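Local coordinates for putative (Helicobacter pylori J99, PDB 4R7K), which is of unknown function but belongs to the SRPBCC (START/Bet v1-like) superfamily, so it may hold a hydrophobic ligand between its curved sheet and its long C-terminal helix, at residues 35-40 against 158-163; 65-70 against 78-83; 139-144 against 180-185. One frame throughout, in Å; residues are numbered along the deposited sequence.

Contact 1: 35-40 against 158-163; sequences KKWIPG and SQSGVP
Trp37 meets Ser158 and Ser160, two residues on the same side of strand 150-160, through one direct hydrogen bond and a set of ring contacts, and a water links Lys36 O to Ser160 OG. The direct bond runs from Ser158 OG to the backbone Trp37 O over 2.6 Å. The hydroxyl meets the oxygen at a C=O...donor angle of 125° and tilted out of the carbonyl plane; the CB already faces the loop, and the extended chi1 of 179° brings OG beside the serine's own carbonyl carbon and up to Trp37 O. A second polar partner, Thr42 OG1, also bonds to this hydroxyl. The water-mediated link lies one residue back on the loop and two further along the strand: the water donates to Lys36 O and lies 2.8 Å from Ser160 OG, while also resting above one face of the Trp37 ring near the rim.

Apolar and weakly polar packing fills in between. The benzo side of the indole turns to the strand, Trp37 CZ3 lying 3.6 Å from Ser160 OG and Trp37 CE3 3.6 Å from Ser158 O. Ser158 OG sits in the plane of the ring, at its edge. Beyond the two segments, Tyr138 of the neighbouring strand stacks on the indole. Taken together, this is a loop laid over the C-terminal end of one strand of an antiparallel sheet, with a 3-10 turn at 35-37 presenting a tryptophan to alternate strand residues.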
ATOM      1  N   LYS A  35      26.418  15.354   7.789  1.00 27.76           N
ATOM      2  CA  LYS A  35      26.276  16.288   6.679  1.00 29.36           C
ATOM      3  C   LYS A  35      25.873  15.612   5.368  1.00 29.96           C
ATOM      4  O   LYS A  35      24.983  16.074   4.657  1.00 29.06           O
ATOM      5  CB  LYS A  35      27.592  17.016   6.452  1.00 36.81           C
ATOM      6  CG  LYS A  35      27.520  18.087   5.387  1.00 43.14           C
ATOM      7  CD  LYS A  35      28.899  18.564   5.022  1.00 48.46           C
ATOM      8  CE  LYS A  35      28.821  19.658   3.991  1.00 54.17           C
ATOM      9  NZ  LYS A  35      30.201  20.083   3.663  1.00 59.06           N
ATOM     10  N   LYS A  36      26.545  14.514   5.085  1.00 29.07           N
ATOM     11  CA  LYS A  36      26.334  13.712   3.896  1.00 31.23           C
ATOM     12  C   LYS A  36      24.906  13.175   3.693  1.00 28.75           C
ATOM     13  O   LYS A  36      24.501  12.892   2.564  1.00 29.38           O
ATOM     14  CB  LYS A  36      27.324  12.547   4.001  1.00 34.52           C
ATOM     15  CG  LYS A  36      27.161  11.435   3.021  1.00 40.53           C
ATOM     16  CD  LYS A  36      28.294  10.437   3.184  1.00 42.96           C
ATOM     17  CE  LYS A  36      28.100   9.283   2.226  1.00 47.47           C
ATOM     18  NZ  LYS A  36      29.165   8.241   2.366  1.00 51.80           N
ATOM     19  N   TRP A  37      24.163  13.017   4.785  1.00 23.86           N
ATOM     20  CA  TRP A  37      22.844  12.381   4.767  1.00 22.80           C
ATOM     21  C   TRP A  37      21.661  13.303   5.002  1.00 22.22           C
ATOM     22  O   TRP A  37      20.503  12.829   5.000  1.00 22.45           O
ATOM     23  CB  TRP A  37      22.819  11.291   5.835  1.00 21.95           C
ATOM     24  CG  TRP A  37      23.815  10.217   5.552  1.00 24.35           C
ATOM     25  CD1 TRP A  37      24.954   9.957   6.236  1.00 25.42           C
ATOM     26  CD2 TRP A  37      23.787   9.302   4.447  1.00 24.82           C
ATOM     27  NE1 TRP A  37      25.631   8.923   5.647  1.00 25.00           N
ATOM     28  CE2 TRP A  37      24.940   8.504   4.539  1.00 25.61           C
ATOM     29  CE3 TRP A  37      22.906   9.087   3.398  1.00 25.46           C
ATOM     30  CZ2 TRP A  37      25.226   7.486   3.626  1.00 26.42           C
ATOM     31  CZ3 TRP A  37      23.168   8.042   2.502  1.00 26.61           C
ATOM     32  CH2 TRP A  37      24.321   7.280   2.603  1.00 27.11           C
ATOM     33  N   ILE A  38      21.940  14.588   5.207  1.00 23.22           N
ATOM     34  CA  ILE A  38      20.887  15.599   5.486  1.00 23.49           C
ATOM     35  C   ILE A  38      19.693  15.461   4.526  1.00 20.13           C
ATOM     36  O   ILE A  38      19.855  15.431   3.332  1.00 22.84           O
ATOM     37  CB  ILE A  38      21.458  17.026   5.458  1.00 24.98           C
ATOM     38  CG1 ILE A  38      22.369  17.231   6.669  1.00 27.06           C
ATOM     39  CG2 ILE A  38      20.351  18.087   5.530  1.00 26.22           C
ATOM     40  CD1 ILE A  38      23.137  18.512   6.625  1.00 29.09           C
ATOM     41  N   PRO A  39      18.501  15.340   5.070  1.00 20.93           N
ATOM     42  CA  PRO A  39      17.301  15.182   4.290  1.00 21.50           C
ATOM     43  C   PRO A  39      17.163  16.304   3.267  1.00 23.57           C
ATOM     44  O   PRO A  39      17.344  17.493   3.583  1.00 23.01           O
ATOM     45  CB  PRO A  39      16.201  15.187   5.364  1.00 22.58           C
ATOM     46  CG  PRO A  39      16.879  14.564   6.561  1.00 22.07           C
ATOM     47  CD  PRO A  39      18.260  15.110   6.510  1.00 21.65           C
ATOM     48  N   GLY A  40      16.905  15.910   2.039  1.00 22.58           N
ATOM     49  CA  GLY A  40      16.817  16.838   0.920  1.00 24.99           C
ATOM     50  C   GLY A  40      18.119  16.976   0.161  1.00 24.85           C
ATOM     51  O   GLY A  40      18.122  17.521  -0.937  1.00 26.24           O
ATOM     52  N   SER A 158      17.658   8.204   4.891  1.00 19.47           N
ATOM     53  CA  SER A 158      18.182   8.998   3.788  1.00 19.69           C
ATOM     54  C   SER A 158      18.982   8.018   2.933  1.00 21.12           C
ATOM     55  O   SER A 158      19.805   7.250   3.467  1.00 23.11           O
ATOM     56  CB  SER A 158      19.080  10.108   4.376  1.00 20.87           C
ATOM     57  OG  SER A 158      19.651  10.933   3.364  1.00 22.25           O
ATOM     58  N   GLN A 159      18.790   8.072   1.619  1.00 22.60           N
ATOM     59  CA  GLN A 159      19.364   7.113   0.708  1.00 25.94           C
ATOM     60  C   GLN A 159      20.074   7.802  -0.465  1.00 26.33           C
ATOM     61  O   GLN A 159      19.588   8.827  -0.997  1.00 24.56           O
ATOM     62  CB  GLN A 159      18.265   6.222   0.124  1.00 24.42           C
ATOM     63  CG  GLN A 159      17.353   5.536   1.118  1.00 25.95           C
ATOM     64  CD  GLN A 159      16.289   4.645   0.439  1.00 28.71           C
ATOM     65  OE1 GLN A 159      15.762   4.976  -0.612  1.00 28.87           O
ATOM     66  NE2 GLN A 159      15.972   3.515   1.067  1.00 29.01           N
ATOM     67  N   SER A 160      21.182   7.214  -0.880  1.00 25.76           N
ATOM     68  CA  SER A 160      21.946   7.726  -2.013  1.00 28.09           C
ATOM     69  C   SER A 160      22.269   6.611  -3.017  1.00 29.73           C
ATOM     70  O   SER A 160      22.640   5.496  -2.636  1.00 30.82           O
ATOM     71  CB  SER A 160      23.243   8.372  -1.540  1.00 30.74           C
ATOM     72  OG  SER A 160      22.952   9.512  -0.737  1.00 37.75           O
ATOM     73  N   GLY A 161      22.184   6.949  -4.298  1.00 28.52           N
ATOM     74  CA  GLY A 161      22.489   6.014  -5.371  1.00 29.87           C
ATOM     75  C   GLY A 161      21.371   6.006  -6.378  1.00 30.23           C
ATOM     76  O   GLY A 161      20.270   6.522  -6.102  1.00 28.61           O
ATOM     77  N   VAL A 162      21.642   5.414  -7.537  1.00 31.03           N
ATOM     78  CA  VAL A 162      20.655   5.370  -8.603  1.00 32.99           C
ATOM     79  C   VAL A 162      19.393   4.606  -8.196  1.00 30.14           C
ATOM     80  O   VAL A 162      18.313   5.013  -8.566  1.00 29.93           O
ATOM     81  CB  VAL A 162      21.246   4.832  -9.928  1.00 36.78           C
ATOM     82  CG1 VAL A 162      20.146   4.573 -10.942  1.00 39.25           C
ATOM     83  CG2 VAL A 162      22.246   5.819 -10.509  1.00 37.78           C
ATOM     84  N   PRO A 163      19.518   3.518  -7.409  1.00 27.91           N
ATOM     85  CA  PRO A 163      18.276   2.852  -7.021  1.00 27.96           C
ATOM     86  C   PRO A 163      17.396   3.702  -6.090  1.00 25.94           C
ATOM     87  O   PRO A 163      16.188   3.504  -6.071  1.00 26.99           O
ATOM     88  CB  PRO A 163      18.758   1.594  -6.301  1.00 28.11           C
ATOM     89  CG  PRO A 163      20.126   1.332  -6.865  1.00 30.57           C
ATOM     90  CD  PRO A 163      20.693   2.705  -7.061  1.00 31.30           C
TER
HETATM   91  O   HOH W   1      25.067  10.321   0.942  1.00 38.20           O

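Contact 2: 65-70 against 78-83; sequences RDASHW and GNIHMY
Ile80 points its side chain at the turn formed by Ala67 and Ser68, and its atoms account for most of the contact. From CB, which faces the turn, two branches leave. The shorter, Ile80 CG2, keeps a looser distance of 4.1 Å from Ala67 O. The longer passes through CG1, which lies between the backbone N and the carbonyl carbon (chi1 62°), and then extends almost straight (chi2 166°), carrying CD1 up to the backbone of the turn. There the tip rests on the Ala67-Ser68 peptide, Ile80 CD1 lying 3.3 Å from Ala67 O and 3.5 Å from Ser68 N. It also touches the alanine methyl, with 3.7 Å between Ile80 CD1 and Ala67 CB.

The turn it meets follows helix 57-65 and is an Asx turn: Asp66 OD1 accepts from Ser68 N at 3.0 Å, and Ser68 OG gives the same oxygen a second bond of 2.7 Å. Both donors arrive from one face of the carboxylate plane, the hydroxyl 45° out of it, and Thr88 OG1 is a further partner of Asp66 OD1.

Ala67 CB meets a second apolar tip, roughly at right angles to the first: CE of Met82 (a selenomethionine), bent at chi2, comes to 3.7 Å. The same Ala67 CB lies over the centre of one face of the Trp70 indole, whose ring meets Phe98 edge-to-face. Leu90 packs on the side chain of Met82.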
ATOM      1  N   ARG A  65      16.832  -2.523  19.605  1.00 25.19           N
ATOM      2  CA  ARG A  65      18.268  -2.830  19.712  1.00 27.17           C
ATOM      3  C   ARG A  65      18.633  -4.312  19.561  1.00 29.22           C
ATOM      4  O   ARG A  65      19.707  -4.644  19.045  1.00 31.53           O
ATOM      5  CB  ARG A  65      18.826  -2.412  21.073  1.00 31.34           C
ATOM      6  CG  ARG A  65      18.950  -0.934  21.320  1.00 32.88           C
ATOM      7  CD  ARG A  65      19.677  -0.774  22.659  1.00 37.50           C
ATOM      8  NE  ARG A  65      21.088  -1.188  22.563  1.00 40.67           N
ATOM      9  CZ  ARG A  65      21.924  -1.324  23.595  1.00 45.43           C
ATOM     10  NH1 ARG A  65      21.504  -1.137  24.848  1.00 44.97           N
ATOM     11  NH2 ARG A  65      23.192  -1.664  23.366  1.00 44.62           N
ATOM     12  N   ASP A  66      17.817  -5.205  20.096  1.00 29.69           N
ATOM     13  CA  ASP A  66      18.144  -6.622  19.962  1.00 32.11           C
ATOM     14  C   ASP A  66      17.531  -7.114  18.657  1.00 32.11           C
ATOM     15  O   ASP A  66      16.369  -7.502  18.577  1.00 31.72           O
ATOM     16  CB  ASP A  66      17.704  -7.428  21.166  1.00 33.42           C
ATOM     17  CG  ASP A  66      18.104  -8.893  21.062  1.00 35.43           C
ATOM     18  OD1 ASP A  66      18.455  -9.386  19.975  1.00 34.68           O
ATOM     19  OD2 ASP A  66      18.023  -9.557  22.068  1.00 35.69           O
ATOM     20  N   ALA A  67      18.358  -7.089  17.627  1.00 33.18           N
ATOM     21  CA  ALA A  67      17.938  -7.431  16.285  1.00 34.18           C
ATOM     22  C   ALA A  67      17.402  -8.842  16.121  1.00 34.79           C
ATOM     23  O   ALA A  67      16.817  -9.137  15.095  1.00 35.54           O
ATOM     24  CB  ALA A  67      19.079  -7.170  15.305  1.00 34.32           C
ATOM     25  N   SER A  68      17.621  -9.725  17.100  1.00 35.53           N
ATOM     26  CA  SER A  68      17.050 -11.078  17.028  1.00 35.86           C
ATOM     27  C   SER A  68      15.509 -11.028  17.052  1.00 33.16           C
ATOM     28  O   SER A  68      14.863 -11.942  16.581  1.00 34.46           O
ATOM     29  CB  SER A  68      17.583 -12.000  18.145  1.00 38.46           C
ATOM     30  OG  SER A  68      17.088 -11.615  19.420  1.00 38.46           O
ATOM     31  N   HIS A  69      14.927  -9.952  17.569  1.00 32.62           N
ATOM     32  CA  HIS A  69      13.455  -9.809  17.602  1.00 31.65           C
ATOM     33  C   HIS A  69      12.822  -9.363  16.287  1.00 27.96           C
ATOM     34  O   HIS A  69      11.635  -9.596  16.059  1.00 28.88           O
ATOM     35  CB  HIS A  69      13.052  -8.800  18.665  1.00 30.23           C
ATOM     36  CG  HIS A  69      13.443  -9.196  20.050  1.00 34.77           C
ATOM     37  ND1 HIS A  69      12.759 -10.145  20.773  1.00 38.91           N
ATOM     38  CD2 HIS A  69      14.447  -8.765  20.847  1.00 35.14           C
ATOM     39  CE1 HIS A  69      13.343 -10.303  21.948  1.00 40.13           C
ATOM     40  NE2 HIS A  69      14.357  -9.458  22.022  1.00 38.42           N
ATOM     41  N   TRP A  70      13.608  -8.702  15.445  1.00 28.01           N
ATOM     42  CA  TRP A  70      13.110  -8.102  14.195  1.00 28.65           C
ATOM     43  C   TRP A  70      12.292  -9.071  13.350  1.00 29.01           C
ATOM     44  O   TRP A  70      11.165  -8.768  12.925  1.00 28.84           O
ATOM     45  CB  TRP A  70      14.289  -7.580  13.367  1.00 27.92           C
ATOM     46  CG  TRP A  70      14.978  -6.384  13.942  1.00 28.91           C
ATOM     47  CD1 TRP A  70      14.796  -5.832  15.187  1.00 28.66           C
ATOM     48  CD2 TRP A  70      16.083  -5.682  13.358  1.00 27.44           C
ATOM     49  NE1 TRP A  70      15.662  -4.787  15.373  1.00 28.44           N
ATOM     50  CE2 TRP A  70      16.470  -4.678  14.273  1.00 26.32           C
ATOM     51  CE3 TRP A  70      16.766  -5.791  12.140  1.00 27.35           C
ATOM     52  CZ2 TRP A  70      17.492  -3.791  14.006  1.00 26.66           C
ATOM     53  CZ3 TRP A  70      17.781  -4.921  11.882  1.00 29.76           C
ATOM     54  CH2 TRP A  70      18.137  -3.918  12.814  1.00 26.39           C
ATOM     55  N   GLY A  78      14.405 -10.717   7.424  1.00 36.05           N
ATOM     56  CA  GLY A  78      14.726 -12.147   7.530  1.00 37.52           C
ATOM     57  C   GLY A  78      15.868 -12.335   8.496  1.00 37.14           C
ATOM     58  O   GLY A  78      15.874 -11.734   9.571  1.00 35.35           O
ATOM     59  N   ASN A  79      16.847 -13.137   8.090  1.00 40.15           N
ATOM     60  CA  ASN A  79      18.023 -13.448   8.899  1.00 42.02           C
ATOM     61  C   ASN A  79      18.924 -12.258   9.163  1.00 42.14           C
ATOM     62  O   ASN A  79      19.007 -11.325   8.348  1.00 37.12           O
ATOM     63  CB  ASN A  79      18.860 -14.524   8.204  1.00 47.86           C
ATOM     64  CG  ASN A  79      18.135 -15.850   8.096  1.00 53.29           C
ATOM     65  OD1 ASN A  79      18.142 -16.487   7.039  1.00 57.11           O
ATOM     66  ND2 ASN A  79      17.482 -16.263   9.181  1.00 55.28           N
ATOM     67  N   ILE A  80      19.618 -12.322  10.299  1.00 40.16           N
ATOM     68  CA  ILE A  80      20.562 -11.286  10.716  1.00 39.21           C
ATOM     69  C   ILE A  80      21.872 -11.953  11.108  1.00 39.40           C
ATOM     70  O   ILE A  80      21.902 -13.158  11.375  1.00 40.96           O
ATOM     71  CB  ILE A  80      20.036 -10.485  11.909  1.00 38.70           C
ATOM     72  CG1 ILE A  80      19.852 -11.405  13.126  1.00 46.17           C
ATOM     73  CG2 ILE A  80      18.725  -9.808  11.543  1.00 42.00           C
ATOM     74  CD1 ILE A  80      19.657 -10.668  14.431  1.00 46.70           C
ATOM     75  N   HIS A  81      22.942 -11.168  11.170  1.00 38.35           N
ATOM     76  CA  HIS A  81      24.261 -11.678  11.536  1.00 41.72           C
ATOM     77  C   HIS A  81      25.163 -10.564  12.067  1.00 40.44           C
ATOM     78  O   HIS A  81      25.329  -9.543  11.405  1.00 37.83           O
ATOM     79  CB  HIS A  81      24.915 -12.347  10.323  1.00 43.10           C
ATOM     80  CG  HIS A  81      26.275 -12.909  10.599  1.00 48.65           C
ATOM     81  ND1 HIS A  81      26.463 -14.075  11.306  1.00 51.79           N
ATOM     82  CD2 HIS A  81      27.510 -12.477  10.246  1.00 49.59           C
ATOM     83  CE1 HIS A  81      27.757 -14.330  11.394  1.00 55.53           C
ATOM     84  NE2 HIS A  81      28.414 -13.374  10.761  1.00 54.13           N
HETATM   85  N   MSE A  82      25.714 -10.751  13.272  1.00 42.40           N
HETATM   86  CA  MSE A  82      26.646  -9.785  13.871  1.00 42.23           C
HETATM   87  C   MSE A  82      28.016 -10.393  13.616  1.00 43.45           C
HETATM   88  O   MSE A  82      28.294 -11.524  13.999  1.00 45.99           O
HETATM   89  CB  MSE A  82      26.316  -9.471  15.344  1.00 45.36           C
HETATM   90  CG  MSE A  82      25.441  -8.192  15.520  1.00 42.71           C
HETATM   91 SE   MSE A  82      23.610  -8.643  15.014  1.00 53.21          SE
HETATM   92  CE  MSE A  82      22.753  -6.868  15.010  1.00 51.11           C
ATOM     93  N   TYR A  83      28.873  -9.655  12.927  1.00 41.15           N
ATOM     94  CA  TYR A  83      30.191 -10.154  12.550  1.00 46.93           C
ATOM     95  C   TYR A  83      31.201 -10.341  13.679  1.00 48.95           C
ATOM     96  O   TYR A  83      32.031 -11.243  13.611  1.00 51.16           O
ATOM     97  CB  TYR A  83      30.816  -9.233  11.502  1.00 45.66           C
ATOM     98  CG  TYR A  83      30.199  -9.331  10.139  1.00 43.90           C
ATOM     99  CD1 TYR A  83      29.109  -8.546   9.793  1.00 42.22           C
ATOM    100  CD2 TYR A  83      30.731 -10.179   9.176  1.00 47.23           C
ATOM    101  CE1 TYR A  83      28.547  -8.620   8.531  1.00 42.50           C
ATOM    102  CE2 TYR A  83      30.177 -10.261   7.906  1.00 47.66           C
ATOM    103  CZ  TYR A  83      29.080  -9.472   7.593  1.00 46.26           C
ATOM    104  OH  TYR A  83      28.511  -9.534   6.338  1.00 49.32           O
TER

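Contact 3: 139-144 against 180-185; sequences HAWLVE and QAWLDG
Trp182 of helix 174-190 offers one face of its indole to Trp141, which comes from strand 136-146 and crosses it at about a right angle. A chi1 of -161° swings the Trp182 ring over to the strand. The pair is an edge-to-face stack: the six-membered ring of Trp141 directs its edge at the five-membered ring of Trp182, with centroids 4.7 Å apart and planes at 72°. Two neighbouring rim atoms do the touching. Trp141 CZ2 lies 3.6 Å from Trp182 CE2, and Trp141 CH2 is equally close to Trp182 CD2.

His139, two residues earlier on the strand, makes an offset edge-to-face pair with the same indole, the planes standing at 87°. Its CE1 is the leading atom, 3.7 Å from Trp182 CZ3. The two strand rings also overlap at their rims, His139 NE2 standing 3.0 Å above the Trp141 plane and Trp141 NE1 3.4 Å above the imidazole. Further round the rim of Trp141, atom CZ3 meets Leu183 CD2 at 3.6 Å; the two side chains run alongside, pointing opposite ways.

His139, Trp141 and Trp182 thus form a buried aromatic cluster between the antiparallel sheet and the long C-terminal helix, consistent with the SRPBCC fold, where relatives commonly enclose a hydrophobic pocket between sheet and helix. The backbones stay well apart, with 12.9 Å between the segment axes, and the large side chains span that gap.

What positions the rings lies one shell out. Tyr74 stacks on Trp182. The imidazole of His139 is fixed by a hydrogen bond between NE2 and Thr155 OG1 on the adjacent strand, and by stacking on His179. Trp123 meets both His139, edge-to-face, and Trp141, while Leu64 of helix 57-65 packs on Trp141.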
ATOM      1  N   HIS A 139      19.984   5.012   8.207  1.00 21.22           N
ATOM      2  CA  HIS A 139      18.669   4.793   8.799  1.00 20.68           C
ATOM      3  C   HIS A 139      18.735   5.127  10.286  1.00 21.76           C
ATOM      4  O   HIS A 139      19.441   4.494  11.041  1.00 20.83           O
ATOM      5  CB  HIS A 139      18.335   3.339   8.628  1.00 23.16           C
ATOM      6  CG  HIS A 139      16.958   2.966   9.056  1.00 23.01           C
ATOM      7  ND1 HIS A 139      16.393   1.755   8.726  1.00 25.26           N
ATOM      8  CD2 HIS A 139      15.986   3.678   9.673  1.00 25.17           C
ATOM      9  CE1 HIS A 139      15.169   1.696   9.219  1.00 26.40           C
ATOM     10  NE2 HIS A 139      14.900   2.851   9.799  1.00 25.14           N
ATOM     11  N   ALA A 140      17.989   6.146  10.685  1.00 20.67           N
ATOM     12  CA  ALA A 140      18.066   6.657  12.039  1.00 19.18           C
ATOM     13  C   ALA A 140      16.755   6.452  12.758  1.00 20.32           C
ATOM     14  O   ALA A 140      15.647   6.414  12.139  1.00 20.62           O
ATOM     15  CB  ALA A 140      18.418   8.128  12.016  1.00 18.58           C
ATOM     16  N   TRP A 141      16.883   6.351  14.065  1.00 20.87           N
ATOM     17  CA  TRP A 141      15.774   6.113  14.931  1.00 20.05           C
ATOM     18  C   TRP A 141      15.873   7.000  16.137  1.00 19.73           C
ATOM     19  O   TRP A 141      16.988   7.249  16.675  1.00 20.00           O
ATOM     20  CB  TRP A 141      15.783   4.652  15.435  1.00 20.23           C
ATOM     21  CG  TRP A 141      15.637   3.565  14.422  1.00 21.52           C
ATOM     22  CD1 TRP A 141      16.614   3.084  13.592  1.00 22.86           C
ATOM     23  CD2 TRP A 141      14.472   2.762  14.176  1.00 20.34           C
ATOM     24  NE1 TRP A 141      16.117   2.041  12.837  1.00 24.03           N
ATOM     25  CE2 TRP A 141      14.810   1.826  13.175  1.00 21.06           C
ATOM     26  CE3 TRP A 141      13.176   2.726  14.723  1.00 20.94           C
ATOM     27  CZ2 TRP A 141      13.889   0.910  12.673  1.00 21.59           C
ATOM     28  CZ3 TRP A 141      12.253   1.822  14.204  1.00 19.09           C
ATOM     29  CH2 TRP A 141      12.621   0.909  13.219  1.00 20.04           C
ATOM     30  N   LEU A 142      14.705   7.427  16.610  1.00 21.05           N
ATOM     31  CA  LEU A 142      14.585   8.200  17.827  1.00 21.31           C
ATOM     32  C   LEU A 142      13.377   7.684  18.577  1.00 21.03           C
ATOM     33  O   LEU A 142      12.240   7.793  18.090  1.00 20.94           O
ATOM     34  CB  LEU A 142      14.431   9.687  17.512  1.00 22.86           C
ATOM     35  CG  LEU A 142      14.683  10.645  18.694  1.00 25.42           C
ATOM     36  CD1 LEU A 142      14.941  12.052  18.143  1.00 27.78           C
ATOM     37  CD2 LEU A 142      13.483  10.619  19.628  1.00 28.53           C
ATOM     38  N   VAL A 143      13.630   7.096  19.745  1.00 22.22           N
ATOM     39  CA  VAL A 143      12.581   6.555  20.614  1.00 20.11           C
ATOM     40  C   VAL A 143      12.604   7.415  21.877  1.00 21.36           C
ATOM     41  O   VAL A 143      13.672   7.579  22.475  1.00 22.71           O
ATOM     42  CB  VAL A 143      12.849   5.076  21.003  1.00 21.62           C
ATOM     43  CG1 VAL A 143      11.703   4.542  21.876  1.00 21.77           C
ATOM     44  CG2 VAL A 143      12.977   4.169  19.781  1.00 23.76           C
ATOM     45  N   GLU A 144      11.454   7.974  22.279  1.00 21.75           N
ATOM     46  CA  GLU A 144      11.402   8.779  23.477  1.00 23.42           C
ATOM     47  C   GLU A 144      10.100   8.740  24.239  1.00 25.16           C
ATOM     48  O   GLU A 144       9.006   8.509  23.688  1.00 24.34           O
ATOM     49  CB  GLU A 144      11.759  10.249  23.193  1.00 26.20           C
ATOM     50  CG  GLU A 144      10.793  10.969  22.294  1.00 27.31           C
ATOM     51  CD  GLU A 144      11.170  12.437  22.097  1.00 30.09           C
ATOM     52  OE1 GLU A 144      11.878  12.993  22.978  1.00 26.63           O
ATOM     53  OE2 GLU A 144      10.746  13.039  21.074  1.00 26.26           O
ATOM     54  N   GLN A 180       6.568   1.734   7.910  1.00 21.44           N
ATOM     55  CA  GLN A 180       5.380   1.807   8.753  1.00 21.24           C
ATOM     56  C   GLN A 180       5.126   0.445   9.362  1.00 22.69           C
ATOM     57  O   GLN A 180       4.684   0.340  10.523  1.00 20.87           O
ATOM     58  CB  GLN A 180       4.160   2.232   7.960  1.00 22.70           C
ATOM     59  CG  GLN A 180       3.011   2.644   8.846  1.00 23.88           C
ATOM     60  CD  GLN A 180       3.292   3.909   9.653  1.00 25.82           C
ATOM     61  OE1 GLN A 180       4.054   4.804   9.240  1.00 25.76           O
ATOM     62  NE2 GLN A 180       2.624   4.022  10.786  1.00 32.35           N
ATOM     63  N   ALA A 181       5.318  -0.599   8.556  1.00 23.85           N
ATOM     64  CA  ALA A 181       5.130  -1.970   9.050  1.00 24.62           C
ATOM     65  C   ALA A 181       6.128  -2.308  10.161  1.00 23.84           C
ATOM     66  O   ALA A 181       5.799  -3.054  11.087  1.00 22.54           O
ATOM     67  CB  ALA A 181       5.228  -2.991   7.911  1.00 26.45           C
ATOM     68  N   TRP A 182       7.346  -1.765  10.059  1.00 23.01           N
ATOM     69  CA  TRP A 182       8.382  -1.985  11.072  1.00 24.08           C
ATOM     70  C   TRP A 182       7.882  -1.364  12.369  1.00 24.29           C
ATOM     71  O   TRP A 182       7.871  -2.028  13.408  1.00 23.25           O
ATOM     72  CB  TRP A 182       9.715  -1.318  10.705  1.00 23.73           C
ATOM     73  CG  TRP A 182      10.915  -1.878  11.467  1.00 23.93           C
ATOM     74  CD1 TRP A 182      10.934  -2.329  12.757  1.00 24.57           C
ATOM     75  CD2 TRP A 182      12.281  -1.929  11.008  1.00 23.54           C
ATOM     76  NE1 TRP A 182      12.197  -2.750  13.095  1.00 24.99           N
ATOM     77  CE2 TRP A 182      13.043  -2.513  12.039  1.00 26.03           C
ATOM     78  CE3 TRP A 182      12.916  -1.611   9.787  1.00 25.96           C
ATOM     79  CZ2 TRP A 182      14.416  -2.747  11.917  1.00 26.31           C
ATOM     80  CZ3 TRP A 182      14.291  -1.858   9.666  1.00 26.25           C
ATOM     81  CH2 TRP A 182      15.012  -2.426  10.715  1.00 26.32           C
ATOM     82  N   LEU A 183       7.423  -0.111  12.304  1.00 22.87           N
ATOM     83  CA  LEU A 183       6.917   0.569  13.501  1.00 22.96           C
ATOM     84  C   LEU A 183       5.688  -0.105  14.082  1.00 23.62           C
ATOM     85  O   LEU A 183       5.607  -0.289  15.293  1.00 24.44           O
ATOM     86  CB  LEU A 183       6.581   2.047  13.242  1.00 22.36           C
ATOM     87  CG  LEU A 183       7.702   2.975  12.784  1.00 22.35           C
ATOM     88  CD1 LEU A 183       7.161   4.359  12.670  1.00 22.70           C
ATOM     89  CD2 LEU A 183       8.840   3.004  13.789  1.00 23.05           C
ATOM     90  N   ASP A 184       4.732  -0.502  13.228  1.00 24.43           N
ATOM     91  CA  ASP A 184       3.507  -1.109  13.739  1.00 25.67           C
ATOM     92  C   ASP A 184       3.843  -2.441  14.405  1.00 25.65           C
ATOM     93  O   ASP A 184       3.253  -2.792  15.431  1.00 23.76           O
ATOM     94  CB  ASP A 184       2.474  -1.290  12.637  1.00 29.17           C
ATOM     95  CG  ASP A 184       1.911   0.056  12.114  1.00 30.44           C
ATOM     96  OD1 ASP A 184       2.046   1.109  12.778  1.00 29.33           O
ATOM     97  OD2 ASP A 184       1.315   0.025  11.034  1.00 30.08           O
ATOM     98  N   GLY A 185       4.801  -3.172  13.836  1.00 24.40           N
ATOM     99  CA  GLY A 185       5.208  -4.432  14.396  1.00 25.34           C
ATOM    100  C   GLY A 185       5.909  -4.262  15.732  1.00 23.63           C
ATOM    101  O   GLY A 185       5.637  -4.988  16.692  1.00 26.09           O
TER

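From the N terminus, the 35-40 loop comes first, but its partner, the end of strand 150-160, arrives only much later, so contact 1 closes the longest of the three loops. Contact 2 is nested inside it, a short closure that joins the turn after helix 57-65 to the segment beyond helix 70-73, on the other side of the chain's centre. Contact 3 opens on strand 136-146 before contact 1 has closed and ends on helix 174-190, so these two cross; they reach adjacent strands, 150-160 and 136-146, of one sheet. Contacts 2 and 3 follow in series yet touch, Trp70 CD2 lying 3.7 Å from Trp182 CZ2, which ties the 65-70 turn to the C-terminal helix.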